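Local coordinates for mediator of RNA polymerase II transcription subunit 6 (Schizosaccharomyces pombe, PDB 4H61), which serves as a component of Mediator, the coactivator complex that conveys information from gene-specific regulatory proteins to the basal RNA polymerase II transcription machinery, at residues T7-R12 and Q34-S39; E30-S35 and E108-A113; K41-M46 and G70-I75; L83-K88 and L100-V105. All blocks are in the same frame, centred on the assembly; numbering follows the deposited sequence.

The four contacts lie in and around one antiparallel sheet. Contact 4 is its middle, a hairpin pair held by backbone hydrogen bonds, with mostly apolar side chains on both faces. Contact 2 is the most buried, and sets the end of helix 28-33 against edge strand 109-112 through one tyrosine bond and apolar packing. Contact 3 is partly buried and lies by the other edge strand, 70-79; there asparagine amides and a helix start make polar bonds to the strand. Contact 1, the farthest from the chain centre (about 13 Å, centre to centre), joins two loops by aromatic and apolar packing. It shares Q34 and S35 with contact 2, and the rings of F32 and F73 bring contacts 2 and 3 together.

Contact 1. Residues T7-R12 and Q34-S39; sequences TSIQWR and QSPFYS
W11 lays one face of its indole against the corner formed by S35 and P36, and two CH-pi contacts fall side by side on that face. S35 CB stands over the six-membered ring, 3.6 Å from its centroid and only 15° off the ring normal. P36 CD sits over the five-membered ring, 3.7 Å from that centroid. A chi1 of 175°, with CG opposite the backbone N, swings the indole out across the loop until W11 CZ2 comes 3.4 Å from Q34 O, obliquely to the ring. The side chain of Q34 runs beside the indole in the same direction, but it bends at chi2 and its amide plane is turned 49° from the indole. The surface under the indole belongs to a type I beta turn from S35 to Y38, closed by a bond from Y38 N to S35 O of 3.1 Å. Within it S35 OG accepts from F37 N at 3.3 Å, an ST turn, and the same hydroxyl has a second partner, F32 O, at the end of helix 28-33. With an alanine in place of W11, S35 and P36 would probably lose the aromatic face they rest on, and a gap would open between the N-terminal segment and the turn. I9 extends the apolar patch: its CD1 meets P36 CG at 4.0 Å, while its CG1 lies 3.9 Å from F37 CZ, the two side chains passing each other head to tail. The carbonyl O of I9 lies at the F37 ring edge, in plane. On its backbone side W11 hydrogen-bonds to I110 of strand 109-112.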
loop_
_atom_site.group_PDB
_atom_site.type_symbol
_atom_site.label_atom_id
_atom_site.label_comp_id
_atom_site.label_asym_id
_atom_site.label_seq_id
_atom_site.Cartn_x
_atom_site.Cartn_y
_atom_site.Cartn_z
ATOM N N THR A 7 7.172 14.022 5.827
ATOM C CA THR A 7 5.954 14.416 6.538
ATOM C C THR A 7 5.664 15.871 6.254
ATOM O O THR A 7 4.721 16.433 6.790
ATOM C CB THR A 7 6.093 14.286 8.057
ATOM O OG1 THR A 7 7.041 15.257 8.531
ATOM C CG2 THR A 7 6.546 12.885 8.437
ATOM N N SER A 8 6.489 16.491 5.426
ATOM C CA SER A 8 6.339 17.903 5.206
ATOM C C SER A 8 6.106 18.237 3.730
ATOM O O SER A 8 6.152 19.421 3.331
ATOM C CB SER A 8 7.560 18.639 5.741
ATOM O OG SER A 8 8.623 18.569 4.813
ATOM N N ILE A 9 5.852 17.215 2.914
ATOM C CA ILE A 9 5.595 17.485 1.502
ATOM C C ILE A 9 4.293 16.888 0.985
ATOM O O ILE A 9 3.721 15.988 1.590
ATOM C CB ILE A 9 6.753 17.016 0.577
ATOM C CG1 ILE A 9 6.940 15.500 0.666
ATOM C CG2 ILE A 9 8.059 17.757 0.874
ATOM C CD1 ILE A 9 7.772 14.964 -0.466
ATOM N N GLN A 10 3.828 17.425 -0.135
ATOM C CA GLN A 10 2.740 16.846 -0.901
ATOM C C GLN A 10 3.251 16.715 -2.321
ATOM O O GLN A 10 4.005 17.561 -2.804
ATOM C CB GLN A 10 1.518 17.758 -0.899
ATOM C CG GLN A 10 0.774 17.830 0.421
ATOM C CD GLN A 10 -0.458 18.716 0.327
ATOM O OE1 GLN A 10 -0.651 19.417 -0.669
ATOM N NE2 GLN A 10 -1.299 18.682 1.358
ATOM N N TRP A 11 2.835 15.660 -2.996
ATOM C CA TRP A 11 3.326 15.385 -4.331
ATOM C C TRP A 11 2.117 15.299 -5.254
ATOM O O TRP A 11 1.054 14.831 -4.851
ATOM C CB TRP A 11 4.138 14.081 -4.316
ATOM C CG TRP A 11 4.636 13.577 -5.651
ATOM C CD1 TRP A 11 5.832 13.873 -6.253
ATOM C CD2 TRP A 11 3.963 12.659 -6.531
ATOM N NE1 TRP A 11 5.937 13.207 -7.457
ATOM C CE2 TRP A 11 4.807 12.453 -7.649
ATOM C CE3 TRP A 11 2.727 12.001 -6.487
ATOM C CZ2 TRP A 11 4.453 11.614 -8.711
ATOM C CZ3 TRP A 11 2.377 11.165 -7.544
ATOM C CH2 TRP A 11 3.238 10.980 -8.639
ATOM N N ARG A 12 2.271 15.789 -6.475
ATOM C CA ARG A 12 1.202 15.718 -7.457
ATOM C C ARG A 12 1.788 15.789 -8.856
ATOM O O ARG A 12 2.546 16.708 -9.166
ATOM C CB ARG A 12 0.208 16.861 -7.247
ATOM C CG ARG A 12 -0.952 16.853 -8.218
ATOM C CD ARG A 12 -1.858 18.052 -8.000
ATOM N NE ARG A 12 -2.863 18.182 -9.057
ATOM C CZ ARG A 12 -4.170 18.295 -8.837
ATOM N NH1 ARG A 12 -4.642 18.299 -7.597
ATOM N NH2 ARG A 12 -5.006 18.409 -9.860
ATOM N N GLN A 34 5.425 6.534 -8.710
ATOM C CA GLN A 34 6.253 7.582 -9.282
ATOM C C GLN A 34 6.562 8.661 -8.236
ATOM O O GLN A 34 7.238 9.653 -8.524
ATOM C CB GLN A 34 5.564 8.185 -10.510
ATOM C CG GLN A 34 5.259 7.168 -11.614
ATOM C CD GLN A 34 6.512 6.628 -12.310
ATOM O OE1 GLN A 34 7.389 7.385 -12.734
ATOM N NE2 GLN A 34 6.593 5.310 -12.431
ATOM N N SER A 35 6.078 8.448 -7.016
ATOM C CA SER A 35 6.191 9.452 -5.963
ATOM C C SER A 35 7.334 9.104 -5.012
ATOM O O SER A 35 7.748 7.942 -4.934
ATOM C CB SER A 35 4.881 9.536 -5.180
ATOM O OG SER A 35 4.830 8.529 -4.180
ATOM N N PRO A 36 7.854 10.107 -4.286
ATOM C CA PRO A 36 8.940 9.881 -3.320
ATOM C C PRO A 36 8.517 9.121 -2.064
ATOM O O PRO A 36 9.335 8.931 -1.159
ATOM C CB PRO A 36 9.390 11.296 -2.946
ATOM C CG PRO A 36 8.246 12.192 -3.310
ATOM C CD PRO A 36 7.576 11.540 -4.490
ATOM N N PHE A 37 7.259 8.700 -1.996
ATOM C CA PHE A 37 6.798 7.899 -0.863
ATOM C C PHE A 37 7.007 6.422 -1.172
ATOM O O PHE A 37 7.086 5.570 -0.276
ATOM C CB PHE A 37 5.330 8.207 -0.552
ATOM C CG PHE A 37 5.079 9.656 -0.222
ATOM C CD1 PHE A 37 5.585 10.211 0.952
ATOM C CD2 PHE A 37 4.350 10.469 -1.085
ATOM C CE1 PHE A 37 5.369 11.539 1.262
ATOM C CE2 PHE A 37 4.116 11.813 -0.780
ATOM C CZ PHE A 37 4.631 12.350 0.391
ATOM N N TYR A 38 7.122 6.131 -2.459
ATOM C CA TYR A 38 7.335 4.767 -2.913
ATOM C C TYR A 38 8.712 4.272 -2.468
ATOM O O TYR A 38 9.619 5.058 -2.271
ATOM C CB TYR A 38 7.192 4.710 -4.433
ATOM C CG TYR A 38 7.219 3.323 -5.011
ATOM C CD1 TYR A 38 6.266 2.377 -4.639
ATOM C CD2 TYR A 38 8.192 2.953 -5.933
ATOM C CE1 TYR A 38 6.285 1.101 -5.170
ATOM C CE2 TYR A 38 8.214 1.677 -6.468
ATOM C CZ TYR A 38 7.258 0.757 -6.084
ATOM O OH TYR A 38 7.274 -0.510 -6.624
ATOM N N SER A 39 8.848 2.971 -2.283
ATOM C CA SER A 39 10.125 2.384 -1.908
ATOM C C SER A 39 10.443 1.201 -2.798
ATOM O O SER A 39 9.686 0.226 -2.850
ATOM C CB SER A 39 10.089 1.892 -0.474
ATOM O OG SER A 39 11.082 0.906 -0.307
#

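Contact 2. Residues E30-S35 and E108-A113; sequences EYFSQS and ENIYMA
The Y31 ring presents its edge to E108, whose carbonyl O lies in the ring plane, while I110 CD1 comes up to the ring obliquely. F32 has S35 OG above one face, offset toward the rim, and receives I110 CG2 at a slant. At the end of the tyrosine, Y31 OH donates to E108 O at 2.5 Å; the bond uses a lone pair in the carbonyl plane, with a C=O...donor angle of 137°. The same hydroxyl is also hydrogen-bonded to M13 N. I110 divides its branches between the two rings: with CG1 anti to the carbonyl carbon (chi1 -47°), CD1 reaches Y31 CD2 at 3.8 Å, whereas CG2, on the other branch, meets F32 CD1 at 3.9 Å. As the helix ends, F32 O is gripped twice, by S35 OG at 2.7 Å and by S35 N at 3.1 Å. Beyond the pair, Y31 meets the rings of W11 and of W16 in helix 14-19, and F32 packs edge-to-face with Y103 of the sheet. Strand 109-112, the sheet's outermost strand on this side, bonds to strand 97-106 through Y111 and F104, and through I110 to W11 of the N-terminal segment.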
loop_
_atom_site.group_PDB
_atom_site.type_symbol
_atom_site.label_atom_id
_atom_site.label_comp_id
_atom_site.label_asym_id
_atom_site.label_seq_id
_atom_site.Cartn_x
_atom_site.Cartn_y
_atom_site.Cartn_z
ATOM N N GLU A 30 0.088 2.584 -9.164
ATOM C CA GLU A 30 1.142 2.873 -10.127
ATOM C C GLU A 30 1.516 4.342 -10.015
ATOM O O GLU A 30 2.693 4.705 -10.093
ATOM C CB GLU A 30 0.683 2.550 -11.545
ATOM C CG GLU A 30 1.790 2.649 -12.581
ATOM C CD GLU A 30 1.441 1.926 -13.863
ATOM O OE1 GLU A 30 0.693 0.923 -13.789
ATOM O OE2 GLU A 30 1.906 2.361 -14.942
ATOM N N TYR A 31 0.497 5.177 -9.832
ATOM C CA TYR A 31 0.673 6.600 -9.584
ATOM C C TYR A 31 1.582 6.785 -8.382
ATOM O O TYR A 31 2.576 7.522 -8.431
ATOM C CB TYR A 31 -0.691 7.228 -9.293
ATOM C CG TYR A 31 -0.706 8.734 -9.142
ATOM C CD1 TYR A 31 -0.052 9.557 -10.050
ATOM C CD2 TYR A 31 -1.417 9.332 -8.105
ATOM C CE1 TYR A 31 -0.089 10.941 -9.918
ATOM C CE2 TYR A 31 -1.463 10.712 -7.966
ATOM C CZ TYR A 31 -0.797 11.512 -8.873
ATOM O OH TYR A 31 -0.845 12.885 -8.725
ATOM N N PHE A 32 1.228 6.096 -7.305
ATOM C CA PHE A 32 1.970 6.159 -6.060
ATOM C C PHE A 32 3.431 5.798 -6.291
ATOM O O PHE A 32 4.316 6.349 -5.647
ATOM C CB PHE A 32 1.331 5.217 -5.030
ATOM C CG PHE A 32 1.956 5.291 -3.669
ATOM C CD1 PHE A 32 1.571 6.273 -2.770
ATOM C CD2 PHE A 32 2.929 4.369 -3.288
ATOM C CE1 PHE A 32 2.149 6.344 -1.517
ATOM C CE2 PHE A 32 3.521 4.426 -2.035
ATOM C CZ PHE A 32 3.138 5.417 -1.145
ATOM N N SER A 33 3.679 4.891 -7.237
ATOM C CA SER A 33 5.039 4.428 -7.542
ATOM C C SER A 33 5.978 5.495 -8.098
ATOM O O SER A 33 7.196 5.367 -7.988
ATOM C CB SER A 33 4.995 3.250 -8.506
ATOM O OG SER A 33 4.339 2.159 -7.894
ATOM N N GLN A 34 5.425 6.534 -8.710
ATOM C CA GLN A 34 6.253 7.582 -9.282
ATOM C C GLN A 34 6.562 8.661 -8.236
ATOM O O GLN A 34 7.238 9.653 -8.524
ATOM C CB GLN A 34 5.564 8.185 -10.510
ATOM C CG GLN A 34 5.259 7.168 -11.614
ATOM C CD GLN A 34 6.512 6.628 -12.310
ATOM O OE1 GLN A 34 7.389 7.385 -12.734
ATOM N NE2 GLN A 34 6.593 5.310 -12.431
ATOM N N SER A 35 6.078 8.448 -7.016
ATOM C CA SER A 35 6.191 9.452 -5.963
ATOM C C SER A 35 7.334 9.104 -5.012
ATOM O O SER A 35 7.748 7.942 -4.934
ATOM C CB SER A 35 4.881 9.536 -5.180
ATOM O OG SER A 35 4.830 8.529 -4.180
ATOM N N GLU A 108 -5.622 13.678 -6.435
ATOM C CA GLU A 108 -4.334 13.499 -7.113
ATOM C C GLU A 108 -3.135 13.997 -6.290
ATOM O O GLU A 108 -1.986 13.943 -6.742
ATOM C CB GLU A 108 -4.361 14.112 -8.518
ATOM C CG GLU A 108 -5.440 13.510 -9.400
ATOM C CD GLU A 108 -6.040 14.506 -10.367
ATOM O OE1 GLU A 108 -5.269 15.184 -11.082
ATOM O OE2 GLU A 108 -7.287 14.611 -10.410
ATOM N N ASN A 109 -3.418 14.466 -5.077
ATOM C CA ASN A 109 -2.384 14.853 -4.136
ATOM C C ASN A 109 -2.046 13.700 -3.213
ATOM O O ASN A 109 -2.926 13.144 -2.551
ATOM C CB ASN A 109 -2.848 16.034 -3.294
ATOM C CG ASN A 109 -2.314 17.342 -3.793
ATOM O OD1 ASN A 109 -2.652 17.787 -4.892
ATOM N ND2 ASN A 109 -1.473 17.980 -2.986
ATOM N N ILE A 110 -0.771 13.339 -3.169
ATOM C CA ILE A 110 -0.326 12.315 -2.251
ATOM C C ILE A 110 0.448 12.939 -1.089
ATOM O O ILE A 110 1.299 13.807 -1.292
ATOM C CB ILE A 110 0.548 11.267 -2.956
ATOM C CG1 ILE A 110 -0.113 10.821 -4.260
ATOM C CG2 ILE A 110 0.807 10.077 -2.036
ATOM C CD1 ILE A 110 0.589 9.659 -4.943
ATOM N N TYR A 111 0.132 12.498 0.124
ATOM C CA TYR A 111 0.842 12.921 1.321
ATOM C C TYR A 111 0.608 11.903 2.439
ATOM O O TYR A 111 -0.376 11.158 2.405
ATOM C CB TYR A 111 0.393 14.323 1.751
ATOM C CG TYR A 111 -1.109 14.500 1.865
ATOM C CD1 TYR A 111 -1.784 14.172 3.041
ATOM C CD2 TYR A 111 -1.855 15.004 0.801
ATOM C CE1 TYR A 111 -3.166 14.333 3.152
ATOM C CE2 TYR A 111 -3.235 15.168 0.903
ATOM C CZ TYR A 111 -3.884 14.831 2.082
ATOM O OH TYR A 111 -5.253 14.988 2.190
ATOM N N MET A 112 1.521 11.853 3.410
ATOM C CA MET A 112 1.360 10.986 4.582
ATOM C C MET A 112 0.184 11.469 5.417
ATOM O O MET A 112 -0.027 12.672 5.585
ATOM C CB MET A 112 2.624 10.978 5.450
ATOM C CG MET A 112 3.900 10.557 4.719
ATOM S SD MET A 112 5.421 10.632 5.709
ATOM C CE MET A 112 4.945 9.608 7.099
ATOM N N ALA A 113 -0.591 10.526 5.927
ATOM C CA ALA A 113 -1.706 10.856 6.795
ATOM C C ALA A 113 -1.104 11.060 8.166
ATOM O O ALA A 113 0.039 10.661 8.395
ATOM C CB ALA A 113 -2.691 9.709 6.820
#

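Contact 3. Residues K41-M46 and G70-I75; sequences KSNNEM and GIQFVI
N44 turns its carboxamide to the backbone of F73 and bonds it at two points. F73 N donates to N44 OD1 at 2.6 Å, tilted 29° from the carbonyl plane, and N44 ND2 donates to F73 O at 3.0 Å on an in-plane lone pair. The pairing fixes the rotation of the amide, and it rests on a chi1 of -67°, which sets CG beside the backbone N and opposite the carbonyl carbon. N43 takes a similar first torsion, but its amide serves another partner: OD1 accepts from Q72 NE2 at 3.0 Å, the two amide planes standing nearly perpendicular (81°). Q72 reaches it with a chain extended beyond CG, and NE2 also bonds L65 O while OE1 bonds Q89 NE2. The main chain joins in where N43 N donates to I71 O at 2.8 Å. S42 is the N-cap of helix 43-53; its OG accepts from E45 N at 3.2 Å and is also bonded to S39 O, and its CB lies at the F73 ring edge. Thus the first turn of helix 43-53 sits on strand 70-79, an outer strand paired on its inner side with 83-91. Helix 61-66 adds L65 beside N43, and F32 of helix 28-33 meets the F73 ring.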
loop_
_atom_site.group_PDB
_atom_site.type_symbol
_atom_site.label_atom_id
_atom_site.label_comp_id
_atom_site.label_asym_id
_atom_site.label_seq_id
_atom_site.Cartn_x
_atom_site.Cartn_y
_atom_site.Cartn_z
ATOM N N LYS A 41 12.430 -1.070 -2.434
ATOM C CA LYS A 41 12.702 -2.289 -1.675
ATOM C C LYS A 41 11.454 -3.171 -1.592
ATOM O O LYS A 41 11.522 -4.315 -1.162
ATOM C CB LYS A 41 13.163 -1.960 -0.245
ATOM C CG LYS A 41 14.430 -1.117 -0.142
ATOM C CD LYS A 41 14.700 -0.722 1.315
ATOM C CE LYS A 41 16.094 -0.114 1.502
ATOM N NZ LYS A 41 16.289 1.177 0.781
ATOM N N SER A 42 10.309 -2.630 -1.986
ATOM C CA SER A 42 9.037 -3.280 -1.685
ATOM C C SER A 42 8.777 -4.521 -2.522
ATOM O O SER A 42 9.211 -4.610 -3.672
ATOM C CB SER A 42 7.886 -2.306 -1.898
ATOM O OG SER A 42 7.790 -1.962 -3.269
ATOM N N ASN A 43 8.040 -5.464 -1.939
ATOM C CA ASN A 43 7.552 -6.612 -2.684
ATOM C C ASN A 43 6.794 -6.153 -3.933
ATOM O O ASN A 43 6.824 -6.825 -4.970
ATOM C CB ASN A 43 6.648 -7.487 -1.813
ATOM C CG ASN A 43 7.370 -8.066 -0.596
ATOM O OD1 ASN A 43 6.731 -8.498 0.364
ATOM N ND2 ASN A 43 8.697 -8.078 -0.634
ATOM N N ASN A 44 6.124 -5.005 -3.819
ATOM C CA ASN A 44 5.433 -4.381 -4.945
ATOM C C ASN A 44 6.340 -4.244 -6.169
ATOM O O ASN A 44 5.987 -4.654 -7.283
ATOM C CB ASN A 44 4.903 -2.999 -4.541
ATOM C CG ASN A 44 3.795 -3.074 -3.487
ATOM O OD1 ASN A 44 4.062 -3.288 -2.299
ATOM N ND2 ASN A 44 2.549 -2.879 -3.918
ATOM N N GLU A 45 7.518 -3.677 -5.946
ATOM C CA GLU A 45 8.461 -3.429 -7.023
ATOM C C GLU A 45 8.991 -4.736 -7.609
ATOM O O GLU A 45 9.167 -4.866 -8.828
ATOM C CB GLU A 45 9.620 -2.557 -6.517
ATOM C CG GLU A 45 10.701 -2.287 -7.540
ATOM C CD GLU A 45 10.247 -1.384 -8.673
ATOM O OE1 GLU A 45 9.088 -0.903 -8.642
ATOM O OE2 GLU A 45 11.062 -1.155 -9.600
ATOM N N MET A 46 9.238 -5.703 -6.733
ATOM C CA MET A 46 9.795 -6.973 -7.161
ATOM C C MET A 46 8.816 -7.617 -8.125
ATOM O O MET A 46 9.201 -8.114 -9.186
ATOM C CB MET A 46 10.057 -7.878 -5.960
ATOM C CG MET A 46 10.649 -9.238 -6.322
ATOM S SD MET A 46 9.411 -10.501 -6.742
ATOM C CE MET A 46 10.494 -11.874 -7.147
ATOM N N GLY A 70 8.208 -8.739 3.607
ATOM C CA GLY A 70 8.927 -7.501 3.375
ATOM C C GLY A 70 8.005 -6.308 3.246
ATOM O O GLY A 70 6.792 -6.431 3.457
ATOM N N ILE A 71 8.578 -5.152 2.905
ATOM C CA ILE A 71 7.794 -3.931 2.693
ATOM C C ILE A 71 6.728 -4.112 1.600
ATOM O O ILE A 71 7.006 -4.652 0.524
ATOM C CB ILE A 71 8.699 -2.732 2.321
ATOM C CG1 ILE A 71 9.726 -2.471 3.426
ATOM C CG2 ILE A 71 7.876 -1.482 2.064
ATOM C CD1 ILE A 71 9.127 -2.382 4.784
ATOM N N GLN A 72 5.507 -3.670 1.884
ATOM C CA GLN A 72 4.411 -3.796 0.927
ATOM C C GLN A 72 3.548 -2.550 0.946
ATOM O O GLN A 72 3.414 -1.893 1.982
ATOM C CB GLN A 72 3.530 -5.019 1.233
ATOM C CG GLN A 72 4.272 -6.347 1.280
ATOM C CD GLN A 72 3.340 -7.562 1.390
ATOM O OE1 GLN A 72 2.231 -7.480 1.942
ATOM N NE2 GLN A 72 3.797 -8.698 0.859
ATOM N N PHE A 73 2.963 -2.236 -0.204
ATOM C CA PHE A 73 1.987 -1.160 -0.301
ATOM C C PHE A 73 0.651 -1.731 -0.748
ATOM O O PHE A 73 0.572 -2.440 -1.752
ATOM C CB PHE A 73 2.457 -0.094 -1.287
ATOM C CG PHE A 73 3.705 0.615 -0.849
ATOM C CD1 PHE A 73 3.634 1.690 0.030
ATOM C CD2 PHE A 73 4.950 0.197 -1.297
ATOM C CE1 PHE A 73 4.781 2.342 0.444
ATOM C CE2 PHE A 73 6.111 0.846 -0.885
ATOM C CZ PHE A 73 6.026 1.920 -0.015
ATOM N N VAL A 74 -0.401 -1.437 0.004
ATOM C CA VAL A 74 -1.721 -1.926 -0.350
ATOM C C VAL A 74 -2.747 -0.815 -0.240
ATOM O O VAL A 74 -2.560 0.156 0.503
ATOM C CB VAL A 74 -2.158 -3.122 0.536
ATOM C CG1 VAL A 74 -1.127 -4.238 0.475
ATOM C CG2 VAL A 74 -2.375 -2.673 1.976
ATOM N N ILE A 75 -3.827 -0.961 -0.996
ATOM C CA ILE A 75 -4.953 -0.048 -0.912
ATOM C C ILE A 75 -5.892 -0.550 0.170
ATOM O O ILE A 75 -6.291 -1.719 0.163
ATOM C CB ILE A 75 -5.687 0.013 -2.252
ATOM C CG1 ILE A 75 -4.717 0.461 -3.352
ATOM C CG2 ILE A 75 -6.901 0.931 -2.155
ATOM C CD1 ILE A 75 -5.235 0.257 -4.748
#

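Contact 4. Residues L83-K88 and L100-V105; sequences LWVIQK and LTVYFV
K88 faces two residues at once, L100 and T101, in a classic beta bulge that interrupts the regular pairing. K88 O accepts from L100 N at 2.8 Å and, weakly, from T101 N at 3.4 Å, while K88 N donates to T101 O at 2.8 Å. Beyond the bulge the antiparallel register is regular: I86 with Y103 and W84 with V105 are hydrogen-bonded pairs, and V85 with F104 and Q87 with V102 non-hydrogen-bonded ones. The kinked K88 chain crosses the far end of Y103, with its CD 3.4 Å from Y103 OH and its CB at the ring edge. A serine in place of Y103 would probably leave the lysine chain without the phenol end it crosses, and F32 without its edge-to-face partner. Further along the same face, I86 CD1 touches V105 CG2 at 3.8 Å. On the other face V85 forks: CG2 lies 3.6 Å from F104 CD1, the two side chains running side by side, and CG1 is 3.9 Å from V102 CG2. This hairpin forms the middle of the sheet, between strands 70-79 and 109-112; helix 28-33 covers the I86 face, and helix 115-135 packs on V102 and Q87.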
loop_
_atom_site.group_PDB
_atom_site.type_symbol
_atom_site.label_atom_id
_atom_site.label_comp_id
_atom_site.label_asym_id
_atom_site.label_seq_id
_atom_site.Cartn_x
_atom_site.Cartn_y
_atom_site.Cartn_z
ATOM N N LEU A 83 -10.723 10.015 -3.526
ATOM C CA LEU A 83 -9.657 9.510 -2.679
ATOM C C LEU A 83 -9.423 8.006 -2.681
ATOM O O LEU A 83 -10.323 7.210 -2.941
ATOM C CB LEU A 83 -9.734 10.058 -1.241
ATOM C CG LEU A 83 -10.757 9.668 -0.172
ATOM C CD1 LEU A 83 -10.754 8.196 0.170
ATOM C CD2 LEU A 83 -10.443 10.455 1.081
ATOM N N TRP A 84 -8.177 7.650 -2.384
ATOM C CA TRP A 84 -7.799 6.288 -2.067
ATOM C C TRP A 84 -6.811 6.404 -0.926
ATOM O O TRP A 84 -6.088 7.397 -0.832
ATOM C CB TRP A 84 -7.136 5.613 -3.259
ATOM C CG TRP A 84 -8.063 5.351 -4.389
ATOM C CD1 TRP A 84 -8.740 4.192 -4.644
ATOM C CD2 TRP A 84 -8.426 6.266 -5.428
ATOM N NE1 TRP A 84 -9.500 4.330 -5.782
ATOM C CE2 TRP A 84 -9.326 5.594 -6.280
ATOM C CE3 TRP A 84 -8.078 7.590 -5.720
ATOM C CZ2 TRP A 84 -9.880 6.201 -7.405
ATOM C CZ3 TRP A 84 -8.627 8.188 -6.834
ATOM C CH2 TRP A 84 -9.519 7.495 -7.664
ATOM N N VAL A 85 -6.792 5.406 -0.051
ATOM C CA VAL A 85 -5.858 5.399 1.066
ATOM C C VAL A 85 -4.940 4.194 0.981
ATOM O O VAL A 85 -5.399 3.054 0.834
ATOM C CB VAL A 85 -6.586 5.394 2.415
ATOM C CG1 VAL A 85 -5.579 5.275 3.561
ATOM C CG2 VAL A 85 -7.428 6.647 2.559
ATOM N N ILE A 86 -3.639 4.456 1.081
ATOM C CA ILE A 86 -2.620 3.435 0.880
ATOM C C ILE A 86 -1.847 3.209 2.161
ATOM O O ILE A 86 -1.560 4.159 2.884
ATOM C CB ILE A 86 -1.646 3.861 -0.231
ATOM C CG1 ILE A 86 -2.396 3.994 -1.558
ATOM C CG2 ILE A 86 -0.498 2.879 -0.361
ATOM C CD1 ILE A 86 -1.562 4.555 -2.665
ATOM N N GLN A 87 -1.520 1.952 2.445
ATOM C CA GLN A 87 -0.775 1.612 3.648
ATOM C C GLN A 87 0.541 0.922 3.328
ATOM O O GLN A 87 0.576 -0.057 2.575
ATOM C CB GLN A 87 -1.617 0.704 4.533
ATOM C CG GLN A 87 -0.832 -0.041 5.585
ATOM C CD GLN A 87 -1.735 -0.808 6.527
ATOM O OE1 GLN A 87 -2.671 -0.243 7.094
ATOM N NE2 GLN A 87 -1.470 -2.107 6.691
ATOM N N LYS A 88 1.624 1.449 3.893
ATOM C CA LYS A 88 2.923 0.787 3.857
ATOM C C LYS A 88 2.953 -0.168 5.035
ATOM O O LYS A 88 2.624 0.219 6.156
ATOM C CB LYS A 88 4.058 1.816 3.952
ATOM C CG LYS A 88 5.470 1.254 4.188
ATOM C CD LYS A 88 6.492 2.110 3.432
ATOM C CE LYS A 88 7.763 2.427 4.210
ATOM N NZ LYS A 88 7.662 3.689 4.998
ATOM N N LEU A 100 3.219 0.384 8.911
ATOM C CA LEU A 100 4.340 1.296 9.106
ATOM C C LEU A 100 3.901 2.745 8.977
ATOM O O LEU A 100 4.121 3.545 9.887
ATOM C CB LEU A 100 5.463 0.986 8.115
ATOM C CG LEU A 100 6.102 -0.376 8.379
ATOM C CD1 LEU A 100 7.251 -0.684 7.396
ATOM C CD2 LEU A 100 6.556 -0.426 9.832
ATOM N N THR A 101 3.306 3.083 7.835
ATOM C CA THR A 101 2.740 4.412 7.627
ATOM C C THR A 101 1.539 4.367 6.668
ATOM O O THR A 101 1.368 3.399 5.919
ATOM C CB THR A 101 3.815 5.451 7.161
ATOM O OG1 THR A 101 3.341 6.183 6.019
ATOM C CG2 THR A 101 5.127 4.784 6.815
ATOM N N VAL A 102 0.685 5.389 6.707
ATOM C CA VAL A 102 -0.405 5.457 5.736
ATOM C C VAL A 102 -0.452 6.793 4.992
ATOM O O VAL A 102 -0.085 7.834 5.537
ATOM C CB VAL A 102 -1.799 5.047 6.324
ATOM C CG1 VAL A 102 -1.687 4.627 7.783
ATOM C CG2 VAL A 102 -2.829 6.141 6.144
ATOM N N TYR A 103 -0.874 6.747 3.733
ATOM C CA TYR A 103 -0.814 7.913 2.864
ATOM C C TYR A 103 -2.187 8.181 2.280
ATOM O O TYR A 103 -2.974 7.257 2.077
ATOM C CB TYR A 103 0.175 7.679 1.710
ATOM C CG TYR A 103 1.481 7.030 2.122
ATOM C CD1 TYR A 103 1.538 5.672 2.425
ATOM C CD2 TYR A 103 2.664 7.771 2.191
ATOM C CE1 TYR A 103 2.717 5.075 2.801
ATOM C CE2 TYR A 103 3.855 7.176 2.567
ATOM C CZ TYR A 103 3.871 5.823 2.868
ATOM O OH TYR A 103 5.036 5.201 3.244
ATOM N N PHE A 104 -2.465 9.448 1.997
ATOM C CA PHE A 104 -3.691 9.817 1.305
ATOM C C PHE A 104 -3.411 10.183 -0.143
ATOM O O PHE A 104 -2.417 10.837 -0.452
ATOM C CB PHE A 104 -4.380 10.982 2.011
ATOM C CG PHE A 104 -4.937 10.621 3.355
ATOM C CD1 PHE A 104 -5.184 9.295 3.682
ATOM C CD2 PHE A 104 -5.218 11.602 4.294
ATOM C CE1 PHE A 104 -5.697 8.954 4.917
ATOM C CE2 PHE A 104 -5.736 11.270 5.535
ATOM C CZ PHE A 104 -5.972 9.947 5.846
ATOM N N VAL A 105 -4.280 9.725 -1.032
ATOM C CA VAL A 105 -4.268 10.180 -2.409
ATOM C C VAL A 105 -5.572 10.936 -2.605
ATOM O O VAL A 105 -6.586 10.371 -3.021
ATOM C CB VAL A 105 -4.151 9.011 -3.409
ATOM C CG1 VAL A 105 -3.920 9.539 -4.813
ATOM C CG2 VAL A 105 -3.012 8.089 -3.012
#